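Local coordinates for protein DNA polymerase (Pyrobaculum calidifontis, PDB 5MDN) that probably catalyses template-directed DNA synthesis as a family B polymerase, adding deoxyribonucleotides to the DNA strand with release of diphosphate, at residues A[192-197]-A[220-225]; A[165-170]-A[339-344]; A[513-518]-A[532-537]. All coordinates share one frame; numbering follows the deposited sequence.

Contact 1: A[192-197]-A[220-225]; sequences KTSDGR and KEFDPD
Phe222, on the last turn of helix 209-222, packs against residues 193-197, where the chain leaves strand 186-193 and turns back into strand 198-202. This β-hairpin forms one edge of the central sheet of the RNase H-like exonuclease domain. With CG anti to its backbone N (chi1 176°), Phe222 extends straight toward the turn. Its CB is 4.2 Å from Arg197 NH1, and beyond CG the ring atom CD1 lies over one face of that guanidinium, 3.9 Å from NH2. Farther along, CE1 meets Asp195 OD2 at 3.4 Å, the carboxylate standing almost perpendicular to the ring. The ring ends at CZ, where Ser194 OG approaches the edge at 4.0 Å, while Thr193 CB makes a CH-pi contact over one face. Ser194 OG itself bonds to the backbone N of Val165 in the adjoining strand. Replacing Phe222 by alanine is likely to leave Thr193 CB without its aromatic cover and to open a gap beside the Asp195-Arg197 salt bridge. The turn is also held from within by an ST motif, in which Thr193 OG1 accepts from Gly196 N and, at 2.9 Å, from Arg197 N.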
ATOM      1  N   LYS A 192     -10.023  18.590   9.565  1.00 62.23           N
ATOM      2  CA  LYS A 192     -10.239  18.161  10.938  1.00 61.51           C
ATOM      3  C   LYS A 192      -8.884  17.860  11.559  1.00 59.89           C
ATOM      4  O   LYS A 192      -7.970  17.385  10.881  1.00 55.23           O
ATOM      5  CB  LYS A 192     -11.162  16.935  11.013  1.00 63.50           C
ATOM      6  CG  LYS A 192     -11.631  16.595  12.422  1.00 64.99           C
ATOM      7  CD  LYS A 192     -12.662  15.478  12.419  1.00 68.04           C
ATOM      8  CE  LYS A 192     -12.926  14.967  13.828  1.00 68.31           C
ATOM      9  NZ  LYS A 192     -13.671  15.954  14.657  1.00 68.43           N
ATOM     10  N   THR A 193      -8.764  18.136  12.855  1.00 59.27           N
ATOM     11  CA  THR A 193      -7.471  18.197  13.516  1.00 64.90           C
ATOM     12  C   THR A 193      -7.486  17.338  14.772  1.00 66.86           C
ATOM     13  O   THR A 193      -8.539  17.047  15.343  1.00 69.84           O
ATOM     14  CB  THR A 193      -7.085  19.637  13.899  1.00 70.42           C
ATOM     15  OG1 THR A 193      -7.828  20.042  15.056  1.00 76.74           O
ATOM     16  CG2 THR A 193      -7.378  20.599  12.760  1.00 74.19           C
ATOM     17  N   SER A 194      -6.288  16.934  15.194  1.00 69.68           N
ATOM     18  CA  SER A 194      -6.164  16.138  16.409  1.00 69.44           C
ATOM     19  C   SER A 194      -6.501  16.951  17.653  1.00 72.57           C
ATOM     20  O   SER A 194      -6.893  16.377  18.675  1.00 75.69           O
ATOM     21  CB  SER A 194      -4.752  15.563  16.515  1.00 67.50           C
ATOM     22  OG  SER A 194      -3.775  16.576  16.363  1.00 67.25           O
ATOM     23  N   ASP A 195      -6.332  18.276  17.598  1.00 73.07           N
ATOM     24  CA  ASP A 195      -6.809  19.133  18.680  1.00 76.70           C
ATOM     25  C   ASP A 195      -8.304  18.949  18.908  1.00 76.80           C
ATOM     26  O   ASP A 195      -8.762  18.831  20.051  1.00 86.18           O
ATOM     27  CB  ASP A 195      -6.489  20.597  18.375  1.00 81.79           C
ATOM     28  CG  ASP A 195      -5.030  20.939  18.596  1.00 89.63           C
ATOM     29  OD1 ASP A 195      -4.288  20.080  19.121  1.00 95.74           O
ATOM     30  OD2 ASP A 195      -4.629  22.069  18.247  1.00 92.04           O
ATOM     31  N   GLY A 196      -9.081  18.920  17.826  1.00 78.21           N
ATOM     32  CA  GLY A 196     -10.524  18.863  17.933  1.00 74.64           C
ATOM     33  C   GLY A 196     -11.218  19.873  17.043  1.00 72.79           C
ATOM     34  O   GLY A 196     -12.448  19.989  17.067  1.00 74.68           O
ATOM     35  N   ARG A 197     -10.442  20.617  16.258  1.00 67.08           N
ATOM     36  CA  ARG A 197     -11.008  21.626  15.376  1.00 70.68           C
ATOM     37  C   ARG A 197     -11.572  20.992  14.110  1.00 70.19           C
ATOM     38  O   ARG A 197     -11.067  19.980  13.613  1.00 71.25           O
ATOM     39  CB  ARG A 197      -9.955  22.666  14.983  1.00 73.61           C
ATOM     40  CG  ARG A 197      -9.242  23.352  16.138  1.00 78.36           C
ATOM     41  CD  ARG A 197      -8.269  24.387  15.590  1.00 80.71           C
ATOM     42  NE  ARG A 197      -7.052  24.511  16.383  1.00 83.19           N
ATOM     43  CZ  ARG A 197      -5.977  25.189  15.990  1.00 86.64           C
ATOM     44  NH1 ARG A 197      -5.973  25.804  14.814  1.00 87.56           N
ATOM     45  NH2 ARG A 197      -4.909  25.256  16.772  1.00 85.42           N
ATOM     46  N   LYS A 220      -0.806  26.576   7.797  1.00 63.66           N
ATOM     47  CA  LYS A 220       0.233  27.390   8.418  1.00 63.99           C
ATOM     48  C   LYS A 220      -0.143  27.769   9.846  1.00 63.49           C
ATOM     49  O   LYS A 220       0.733  27.875  10.714  1.00 66.54           O
ATOM     50  CB  LYS A 220       0.483  28.645   7.579  1.00 65.05           C
ATOM     51  CG  LYS A 220       1.003  28.371   6.176  1.00 68.25           C
ATOM     52  CD  LYS A 220       1.405  29.663   5.484  1.00 70.30           C
ATOM     53  CE  LYS A 220       0.215  30.591   5.315  1.00 73.46           C
ATOM     54  NZ  LYS A 220       0.562  31.797   4.514  1.00 76.79           N
ATOM     55  N   GLU A 221      -1.435  27.971  10.103  1.00 70.81           N
ATOM     56  CA  GLU A 221      -1.892  28.368  11.430  1.00 74.49           C
ATOM     57  C   GLU A 221      -1.756  27.209  12.412  1.00 72.18           C
ATOM     58  O   GLU A 221      -1.226  27.371  13.517  1.00 75.18           O
ATOM     59  CB  GLU A 221      -3.351  28.837  11.342  1.00 81.25           C
ATOM     60  CG  GLU A 221      -3.937  29.491  12.585  1.00 89.54           C
ATOM     61  CD  GLU A 221      -3.248  30.806  12.900  1.00 98.37           C
ATOM     62  OE1 GLU A 221      -2.781  31.463  11.943  1.00106.09           O
ATOM     63  OE2 GLU A 221      -3.177  31.184  14.089  1.00102.17           O
ATOM     64  N   PHE A 222      -2.228  26.023  12.013  1.00 70.63           N
ATOM     65  CA  PHE A 222      -2.186  24.843  12.871  1.00 68.83           C
ATOM     66  C   PHE A 222      -0.789  24.228  12.941  1.00 66.26           C
ATOM     67  O   PHE A 222      -0.392  23.711  13.992  1.00 61.74           O
ATOM     68  CB  PHE A 222      -3.203  23.814  12.372  1.00 69.94           C
ATOM     69  CG  PHE A 222      -3.179  22.512  13.120  1.00 70.65           C
ATOM     70  CD1 PHE A 222      -3.321  22.481  14.498  1.00 69.88           C
ATOM     71  CD2 PHE A 222      -3.031  21.314  12.441  1.00 71.36           C
ATOM     72  CE1 PHE A 222      -3.305  21.280  15.183  1.00 69.84           C
ATOM     73  CE2 PHE A 222      -3.014  20.113  13.120  1.00 70.48           C
ATOM     74  CZ  PHE A 222      -3.152  20.096  14.492  1.00 70.28           C
ATOM     75  N   ASP A 223      -0.039  24.265  11.832  1.00 65.97           N
ATOM     76  CA  ASP A 223       1.295  23.678  11.716  1.00 64.32           C
ATOM     77  C   ASP A 223       1.254  22.179  11.999  1.00 60.88           C
ATOM     78  O   ASP A 223       1.790  21.725  13.019  1.00 58.45           O
ATOM     79  CB  ASP A 223       2.288  24.366  12.660  1.00 65.71           C
ATOM     80  CG  ASP A 223       3.727  23.961  12.390  1.00 63.54           C
ATOM     81  OD1 ASP A 223       4.006  23.481  11.272  1.00 63.79           O
ATOM     82  OD2 ASP A 223       4.576  24.118  13.294  1.00 64.42           O
ATOM     83  N   PRO A 224       0.629  21.382  11.136  1.00 59.40           N
ATOM     84  CA  PRO A 224       0.547  19.944  11.394  1.00 58.41           C
ATOM     85  C   PRO A 224       1.853  19.232  11.086  1.00 59.31           C
ATOM     86  O   PRO A 224       2.626  19.633  10.212  1.00 62.49           O
ATOM     87  CB  PRO A 224      -0.562  19.485  10.441  1.00 58.24           C
ATOM     88  CG  PRO A 224      -0.441  20.416   9.286  1.00 59.23           C
ATOM     89  CD  PRO A 224      -0.038  21.750   9.874  1.00 60.36           C
ATOM     90  N   ASP A 225       2.092  18.151  11.827  1.00 58.29           N
ATOM     91  CA  ASP A 225       3.231  17.282  11.565  1.00 57.97           C
ATOM     92  C   ASP A 225       2.896  16.201  10.545  1.00 57.93           C
ATOM     93  O   ASP A 225       3.753  15.818   9.741  1.00 56.58           O
ATOM     94  CB  ASP A 225       3.714  16.639  12.868  1.00 59.30           C
ATOM     95  CG  ASP A 225       4.065  17.664  13.928  1.00 61.05           C
ATOM     96  OD1 ASP A 225       4.962  18.498  13.678  1.00 57.58           O
ATOM     97  OD2 ASP A 225       3.447  17.636  15.015  1.00 64.19           O
TER

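Contact 2: A[165-170]-A[339-344]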
ATOM      1  N   VAL A 165      -1.898  16.270  13.954  1.00 62.70           N
ATOM      2  CA  VAL A 165      -2.412  15.583  12.777  1.00 59.13           C
ATOM      3  C   VAL A 165      -3.535  16.413  12.175  1.00 60.00           C
ATOM      4  O   VAL A 165      -4.380  16.956  12.898  1.00 65.24           O
ATOM      5  CB  VAL A 165      -2.898  14.165  13.132  1.00 58.28           C
ATOM      6  CG1 VAL A 165      -3.309  13.407  11.884  1.00 59.44           C
ATOM      7  CG2 VAL A 165      -1.818  13.408  13.893  1.00 58.12           C
ATOM      8  N   LEU A 166      -3.540  16.511  10.847  1.00 58.18           N
ATOM      9  CA  LEU A 166      -4.565  17.239  10.111  1.00 56.75           C
ATOM     10  C   LEU A 166      -5.132  16.334   9.027  1.00 56.96           C
ATOM     11  O   LEU A 166      -4.399  15.894   8.135  1.00 59.37           O
ATOM     12  CB  LEU A 166      -3.994  18.516   9.488  1.00 58.68           C
ATOM     13  CG  LEU A 166      -4.978  19.320   8.635  1.00 61.48           C
ATOM     14  CD1 LEU A 166      -5.733  20.322   9.489  1.00 62.49           C
ATOM     15  CD2 LEU A 166      -4.270  20.007   7.478  1.00 61.84           C
ATOM     16  N   ALA A 167      -6.430  16.058   9.109  1.00 57.86           N
ATOM     17  CA  ALA A 167      -7.162  15.388   8.046  1.00 56.69           C
ATOM     18  C   ALA A 167      -7.833  16.430   7.160  1.00 56.71           C
ATOM     19  O   ALA A 167      -8.281  17.476   7.634  1.00 54.97           O
ATOM     20  CB  ALA A 167      -8.206  14.428   8.619  1.00 56.55           C
ATOM     21  N   PHE A 168      -7.899  16.139   5.863  1.00 56.68           N
ATOM     22  CA  PHE A 168      -8.538  17.056   4.933  1.00 57.15           C
ATOM     23  C   PHE A 168      -9.217  16.273   3.821  1.00 62.73           C
ATOM     24  O   PHE A 168      -8.750  15.205   3.412  1.00 65.02           O
ATOM     25  CB  PHE A 168      -7.532  18.063   4.357  1.00 56.18           C
ATOM     26  CG  PHE A 168      -6.748  17.547   3.182  1.00 54.40           C
ATOM     27  CD1 PHE A 168      -5.700  16.659   3.360  1.00 52.57           C
ATOM     28  CD2 PHE A 168      -7.051  17.967   1.897  1.00 53.05           C
ATOM     29  CE1 PHE A 168      -4.975  16.192   2.275  1.00 51.42           C
ATOM     30  CE2 PHE A 168      -6.330  17.504   0.809  1.00 51.96           C
ATOM     31  CZ  PHE A 168      -5.292  16.616   0.999  1.00 50.72           C
ATOM     32  N   ASP A 169     -10.333  16.819   3.346  1.00 60.37           N
ATOM     33  CA  ASP A 169     -11.105  16.244   2.256  1.00 63.10           C
ATOM     34  C   ASP A 169     -11.566  17.373   1.348  1.00 58.73           C
ATOM     35  O   ASP A 169     -11.780  18.501   1.802  1.00 58.13           O
ATOM     36  CB  ASP A 169     -12.308  15.446   2.784  1.00 67.93           C
ATOM     37  CG  ASP A 169     -12.957  14.593   1.717  1.00 78.15           C
ATOM     38  OD1 ASP A 169     -12.333  13.603   1.280  1.00 89.20           O
ATOM     39  OD2 ASP A 169     -14.094  14.914   1.314  1.00 80.51           O
ATOM     40  N   ILE A 170     -11.720  17.069   0.058  1.00 62.28           N
ATOM     41  CA  ILE A 170     -12.182  18.049  -0.914  1.00 61.92           C
ATOM     42  C   ILE A 170     -13.305  17.450  -1.750  1.00 65.97           C
ATOM     43  O   ILE A 170     -13.455  16.231  -1.858  1.00 75.28           O
ATOM     44  CB  ILE A 170     -11.051  18.547  -1.844  1.00 58.51           C
ATOM     45  CG1 ILE A 170     -10.735  17.500  -2.914  1.00 56.60           C
ATOM     46  CG2 ILE A 170      -9.799  18.887  -1.049  1.00 59.08           C
ATOM     47  CD1 ILE A 170      -9.759  17.981  -3.963  1.00 55.72           C
ATOM     48  N   SER A 339     -14.415  10.511   9.021  1.00 60.42           N
ATOM     49  CA  SER A 339     -13.962   9.144   8.787  1.00 60.70           C
ATOM     50  C   SER A 339     -12.462   9.098   8.515  1.00 58.73           C
ATOM     51  O   SER A 339     -11.770   8.179   8.971  1.00 58.13           O
ATOM     52  CB  SER A 339     -14.739   8.527   7.626  1.00 61.53           C
ATOM     53  OG  SER A 339     -16.111   8.389   7.947  1.00 62.41           O
ATOM     54  N   THR A 340     -11.945  10.074   7.762  1.00 58.49           N
ATOM     55  CA  THR A 340     -10.523  10.092   7.431  1.00 55.13           C
ATOM     56  C   THR A 340      -9.667  10.190   8.687  1.00 53.40           C
ATOM     57  O   THR A 340      -8.705   9.434   8.859  1.00 53.92           O
ATOM     58  CB  THR A 340     -10.221  11.249   6.479  1.00 55.27           C
ATOM     59  OG1 THR A 340     -10.953  11.074   5.260  1.00 56.31           O
ATOM     60  CG2 THR A 340      -8.732  11.306   6.165  1.00 55.31           C
ATOM     61  N   LEU A 341     -10.003  11.122   9.583  1.00 52.57           N
ATOM     62  CA  LEU A 341      -9.279  11.209  10.846  1.00 56.71           C
ATOM     63  C   LEU A 341      -9.560  10.003  11.731  1.00 57.73           C
ATOM     64  O   LEU A 341      -8.693   9.590  12.511  1.00 59.73           O
ATOM     65  CB  LEU A 341      -9.640  12.505  11.575  1.00 59.17           C
ATOM     66  CG  LEU A 341      -8.780  12.828  12.800  1.00 61.84           C
ATOM     67  CD1 LEU A 341      -7.315  12.924  12.406  1.00 62.22           C
ATOM     68  CD2 LEU A 341      -9.241  14.112  13.470  1.00 64.06           C
ATOM     69  N   GLY A 342     -10.762   9.429  11.632  1.00 56.30           N
ATOM     70  CA  GLY A 342     -11.051   8.209  12.367  1.00 57.15           C
ATOM     71  C   GLY A 342     -10.180   7.048  11.928  1.00 57.18           C
ATOM     72  O   GLY A 342      -9.607   6.337  12.758  1.00 59.62           O
ATOM     73  N   LEU A 343     -10.086   6.830  10.613  1.00 52.04           N
ATOM     74  CA  LEU A 343      -9.186   5.806  10.088  1.00 54.81           C
ATOM     75  C   LEU A 343      -7.748   6.055  10.526  1.00 56.72           C
ATOM     76  O   LEU A 343      -7.032   5.117  10.895  1.00 58.96           O
ATOM     77  CB  LEU A 343      -9.268   5.754   8.563  1.00 56.20           C
ATOM     78  CG  LEU A 343     -10.339   4.866   7.932  1.00 59.26           C
ATOM     79  CD1 LEU A 343     -10.478   5.176   6.450  1.00 59.69           C
ATOM     80  CD2 LEU A 343     -10.005   3.399   8.142  1.00 61.19           C
ATOM     81  N   ALA A 344      -7.301   7.314  10.466  1.00 56.88           N
ATOM     82  CA  ALA A 344      -5.933   7.642  10.855  1.00 57.21           C
ATOM     83  C   ALA A 344      -5.640   7.211  12.287  1.00 57.38           C
ATOM     84  O   ALA A 344      -4.582   6.635  12.564  1.00 55.64           O
ATOM     85  CB  ALA A 344      -5.688   9.140  10.685  1.00 58.20           C
TER
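Ala167 and Leu341 mark the closest backbone approach, with CA atoms 5.5 Å apart, where strand 165-170 and helix segment 339-344 run roughly antiparallel at 142° with their axes 7.8 Å apart. This is a helix laid on the central β-sheet of the RNase H-like exonuclease domain, and the contact is wholly apolar. Val165, Ala167 and Asp169 turn their CB atoms to the helix, whereas Leu166 and Phe168 face the other side of the sheet, where Phe168 meets the rings of Phe215 and Trp237. The single methyl of Ala167 is the centre of the interface. Its CB touches Leu341 CB at 3.8 Å and, on its other flank, Thr340 CG2 at 4.0 Å, so it sits between two consecutive helix residues. Leu341 carries its CG anti to the backbone N (chi1 -170°), which sends the chain along the strand toward its N-terminal end and brings CD1 against Val165 CG1, the two branches crossing at a slant. Leu341 also reaches Lys192 of the next strand.

At the other end, the strand leads into Asp169, which begins the first exonuclease motif of family B polymerases. Asp169 and Asp236 bind magnesium in a structure of this protein, although neither holds an ion in this chain. Separately, a bound magnesium ion lies about 7 Å from the Thr340 side chain. The Asp169 carboxylate lies close to that of Asp336, one turn before Thr340 in helix 326-356. The contact thus places this helix beside the exonuclease metal-binding region. Thr340 keeps its methyl for Ala167 because its OG1, beside the backbone N, is hydrogen-bonded to Asp336 O.

Contact 3: A[513-518]-A[532-537]; sequences AMYGYL and ESVTAF
Tyr515 reaches from the short helix 514-519 to Val534 and Thr535 on helix 528-551, and its phenol makes the entire contact from its side. Tyr515 and Gly516 are the Tyr-Gly pair of motif B, one of the sequence motifs of family B polymerases. The ring is projected away from its own helix by a CG anti to the backbone N (chi1 169°), and one long side of it, from CD1 through CE1 to OH, faces helix 528-551.

Val534 meets the inner part of this side. Its CG1 lies 3.6 Å from Tyr515 CD1 and 3.8 Å from Tyr515 CE1, approaching at a slant to the ring, the two side chains running past one another in opposite senses. Thr535 takes the outer part. Its CG2 lies in the plane of the ring at the edge, beside Tyr515 OH and 3.9 Å from Tyr515 CE1, the two side chains crossing at about a right angle. The Thr535 rotamer explains which branch is presented: OG1 sits between the backbone N and the carbonyl carbon (chi1 67°), turned back to its own helix, where it donates to Glu532 O at 2.8 Å. That bond comes from above the carbonyl plane, 38° out of it, and Ala536 N shares the same acceptor from the same face. With its hydroxyl engaged in this way, Thr535 offers the methyl to the tyrosine.

The two helices are further joined through helix 424-431: Tyr425 stacks on the Tyr515 ring and also touches Val534, while Met429 packs against both Val534 and Leu518. On other sides, helix 468-486 covers Met514 and Leu518 through Ile469, and helix 370-384 packs on Ala513 and Tyr517.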
ATOM      1  N   ALA A 513       6.938 -10.818   5.265  1.00 53.36           N
ATOM      2  CA  ALA A 513       6.946 -10.336   3.890  1.00 52.41           C
ATOM      3  C   ALA A 513       8.145 -10.832   3.092  1.00 52.54           C
ATOM      4  O   ALA A 513       8.139 -10.717   1.862  1.00 52.55           O
ATOM      5  CB  ALA A 513       6.915  -8.808   3.869  1.00 51.88           C
ATOM      6  N   MET A 514       9.176 -11.349   3.768  1.00 50.40           N
ATOM      7  CA  MET A 514      10.392 -11.798   3.092  1.00 53.57           C
ATOM      8  C   MET A 514      10.090 -12.804   1.984  1.00 56.11           C
ATOM      9  O   MET A 514      10.623 -12.699   0.873  1.00 57.54           O
ATOM     10  CB  MET A 514      11.355 -12.405   4.113  1.00 54.35           C
ATOM     11  CG  MET A 514      12.794 -12.498   3.638  1.00 53.47           C
ATOM     12  SD  MET A 514      13.575 -10.878   3.519  1.00 54.67           S
ATOM     13  CE  MET A 514      13.312 -10.264   5.181  1.00 55.76           C
ATOM     14  N   TYR A 515       9.248 -13.799   2.282  1.00 59.91           N
ATOM     15  CA  TYR A 515       8.984 -14.876   1.329  1.00 62.77           C
ATOM     16  C   TYR A 515       8.420 -14.345   0.016  1.00 60.72           C
ATOM     17  O   TYR A 515       8.826 -14.787  -1.066  1.00 61.17           O
ATOM     18  CB  TYR A 515       8.035 -15.896   1.957  1.00 67.35           C
ATOM     19  CG  TYR A 515       7.487 -16.922   0.992  1.00 69.42           C
ATOM     20  CD1 TYR A 515       8.308 -17.899   0.441  1.00 72.13           C
ATOM     21  CD2 TYR A 515       6.143 -16.926   0.648  1.00 72.71           C
ATOM     22  CE1 TYR A 515       7.804 -18.843  -0.437  1.00 74.24           C
ATOM     23  CE2 TYR A 515       5.630 -17.863  -0.225  1.00 74.68           C
ATOM     24  CZ  TYR A 515       6.463 -18.819  -0.764  1.00 74.88           C
ATOM     25  OH  TYR A 515       5.939 -19.747  -1.633  1.00 75.82           O
ATOM     26  N   GLY A 516       7.477 -13.404   0.089  1.00 63.95           N
ATOM     27  CA  GLY A 516       6.968 -12.789  -1.127  1.00 61.11           C
ATOM     28  C   GLY A 516       8.032 -12.016  -1.884  1.00 59.70           C
ATOM     29  O   GLY A 516       8.038 -11.993  -3.118  1.00 60.19           O
ATOM     30  N   TYR A 517       8.941 -11.365  -1.155  1.00 59.30           N
ATOM     31  CA  TYR A 517       9.979 -10.563  -1.794  1.00 57.60           C
ATOM     32  C   TYR A 517      10.965 -11.433  -2.563  1.00 57.43           C
ATOM     33  O   TYR A 517      11.338 -11.114  -3.698  1.00 51.63           O
ATOM     34  CB  TYR A 517      10.710  -9.723  -0.746  1.00 55.91           C
ATOM     35  CG  TYR A 517      12.001  -9.117  -1.246  1.00 54.29           C
ATOM     36  CD1 TYR A 517      11.999  -7.948  -1.994  1.00 52.93           C
ATOM     37  CD2 TYR A 517      13.222  -9.716  -0.968  1.00 54.32           C
ATOM     38  CE1 TYR A 517      13.181  -7.394  -2.454  1.00 53.09           C
ATOM     39  CE2 TYR A 517      14.406  -9.172  -1.425  1.00 53.43           C
ATOM     40  CZ  TYR A 517      14.381  -8.011  -2.166  1.00 52.86           C
ATOM     41  OH  TYR A 517      15.558  -7.464  -2.622  1.00 53.27           O
ATOM     42  N   LEU A 518      11.412 -12.534  -1.955  1.00 52.65           N
ATOM     43  CA  LEU A 518      12.457 -13.355  -2.557  1.00 58.08           C
ATOM     44  C   LEU A 518      11.986 -14.111  -3.792  1.00 61.34           C
ATOM     45  O   LEU A 518      12.823 -14.676  -4.502  1.00 57.85           O
ATOM     46  CB  LEU A 518      13.009 -14.337  -1.525  1.00 60.78           C
ATOM     47  CG  LEU A 518      13.654 -13.690  -0.298  1.00 60.61           C
ATOM     48  CD1 LEU A 518      13.862 -14.708   0.807  1.00 62.96           C
ATOM     49  CD2 LEU A 518      14.968 -13.025  -0.674  1.00 60.80           C
ATOM     50  N   GLU A 532      12.224 -21.650  -4.523  1.00 73.14           N
ATOM     51  CA  GLU A 532      11.752 -23.014  -4.743  1.00 72.59           C
ATOM     52  C   GLU A 532      12.079 -23.924  -3.564  1.00 70.34           C
ATOM     53  O   GLU A 532      11.309 -24.841  -3.255  1.00 69.49           O
ATOM     54  CB  GLU A 532      12.351 -23.569  -6.035  1.00 74.02           C
ATOM     55  CG  GLU A 532      11.813 -22.904  -7.295  1.00 76.38           C
ATOM     56  CD  GLU A 532      12.431 -23.459  -8.564  1.00 76.69           C
ATOM     57  OE1 GLU A 532      13.423 -24.212  -8.465  1.00 70.92           O
ATOM     58  OE2 GLU A 532      11.921 -23.143  -9.659  1.00 76.12           O
ATOM     59  N   SER A 533      13.214 -23.695  -2.900  1.00 68.02           N
ATOM     60  CA  SER A 533      13.546 -24.488  -1.720  1.00 68.69           C
ATOM     61  C   SER A 533      12.643 -24.137  -0.544  1.00 67.79           C
ATOM     62  O   SER A 533      12.272 -25.017   0.242  1.00 66.67           O
ATOM     63  CB  SER A 533      15.014 -24.290  -1.348  1.00 68.64           C
ATOM     64  OG  SER A 533      15.864 -24.714  -2.399  1.00 67.21           O
ATOM     65  N   VAL A 534      12.286 -22.858  -0.400  1.00 63.18           N
ATOM     66  CA  VAL A 534      11.399 -22.457   0.688  1.00 67.75           C
ATOM     67  C   VAL A 534      10.016 -23.072   0.507  1.00 71.94           C
ATOM     68  O   VAL A 534       9.401 -23.541   1.473  1.00 72.79           O
ATOM     69  CB  VAL A 534      11.333 -20.922   0.787  1.00 68.81           C
ATOM     70  CG1 VAL A 534      10.334 -20.499   1.852  1.00 68.93           C
ATOM     71  CG2 VAL A 534      12.704 -20.351   1.104  1.00 68.48           C
ATOM     72  N   THR A 535       9.503 -23.080  -0.728  1.00 73.20           N
ATOM     73  CA  THR A 535       8.199 -23.685  -0.986  1.00 72.81           C
ATOM     74  C   THR A 535       8.215 -25.181  -0.701  1.00 70.73           C
ATOM     75  O   THR A 535       7.277 -25.716  -0.096  1.00 67.61           O
ATOM     76  CB  THR A 535       7.771 -23.432  -2.432  1.00 74.85           C
ATOM     77  OG1 THR A 535       8.642 -24.142  -3.321  1.00 79.27           O
ATOM     78  CG2 THR A 535       7.825 -21.952  -2.755  1.00 75.94           C
ATOM     79  N   ALA A 536       9.272 -25.875  -1.134  1.00 68.49           N
ATOM     80  CA  ALA A 536       9.316 -27.325  -0.984  1.00 67.63           C
ATOM     81  C   ALA A 536       9.369 -27.726   0.483  1.00 69.12           C
ATOM     82  O   ALA A 536       8.692 -28.674   0.898  1.00 72.36           O
ATOM     83  CB  ALA A 536      10.512 -27.899  -1.742  1.00 67.37           C
ATOM     84  N   PHE A 537      10.172 -27.020   1.284  1.00 65.71           N
ATOM     85  CA  PHE A 537      10.103 -27.203   2.730  1.00 67.59           C
ATOM     86  C   PHE A 537       8.714 -26.865   3.255  1.00 66.91           C
ATOM     87  O   PHE A 537       8.179 -27.574   4.113  1.00 65.42           O
ATOM     88  CB  PHE A 537      11.160 -26.346   3.429  1.00 70.35           C
ATOM     89  CG  PHE A 537      12.510 -27.003   3.533  1.00 72.92           C
ATOM     90  CD1 PHE A 537      12.716 -28.056   4.412  1.00 72.20           C
ATOM     91  CD2 PHE A 537      13.577 -26.554   2.772  1.00 74.19           C
ATOM     92  CE1 PHE A 537      13.958 -28.657   4.519  1.00 71.42           C
ATOM     93  CE2 PHE A 537      14.821 -27.151   2.874  1.00 75.04           C
ATOM     94  CZ  PHE A 537      15.012 -28.203   3.750  1.00 75.07           C
TER

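From the N terminus, contact 2 opens first, on strand 165-172, and contact 1 opens and closes before it is complete. Contact 1 joins the end of strand 186-193 to the end of helix 209-222, a short loop nested inside the far larger one that contact 2 closes at helix 326-356. Strands 165-172 and 186-193 are neighbours in one sheet, so the two contacts touch, with centres about 11 Å apart, and the sheet's helices are tied to it at both places. Contact 3 follows in series, closing a short loop between two helices in the polymerase part, on the opposite side of the chain's centre, about 37 Å from contact 2 between centres.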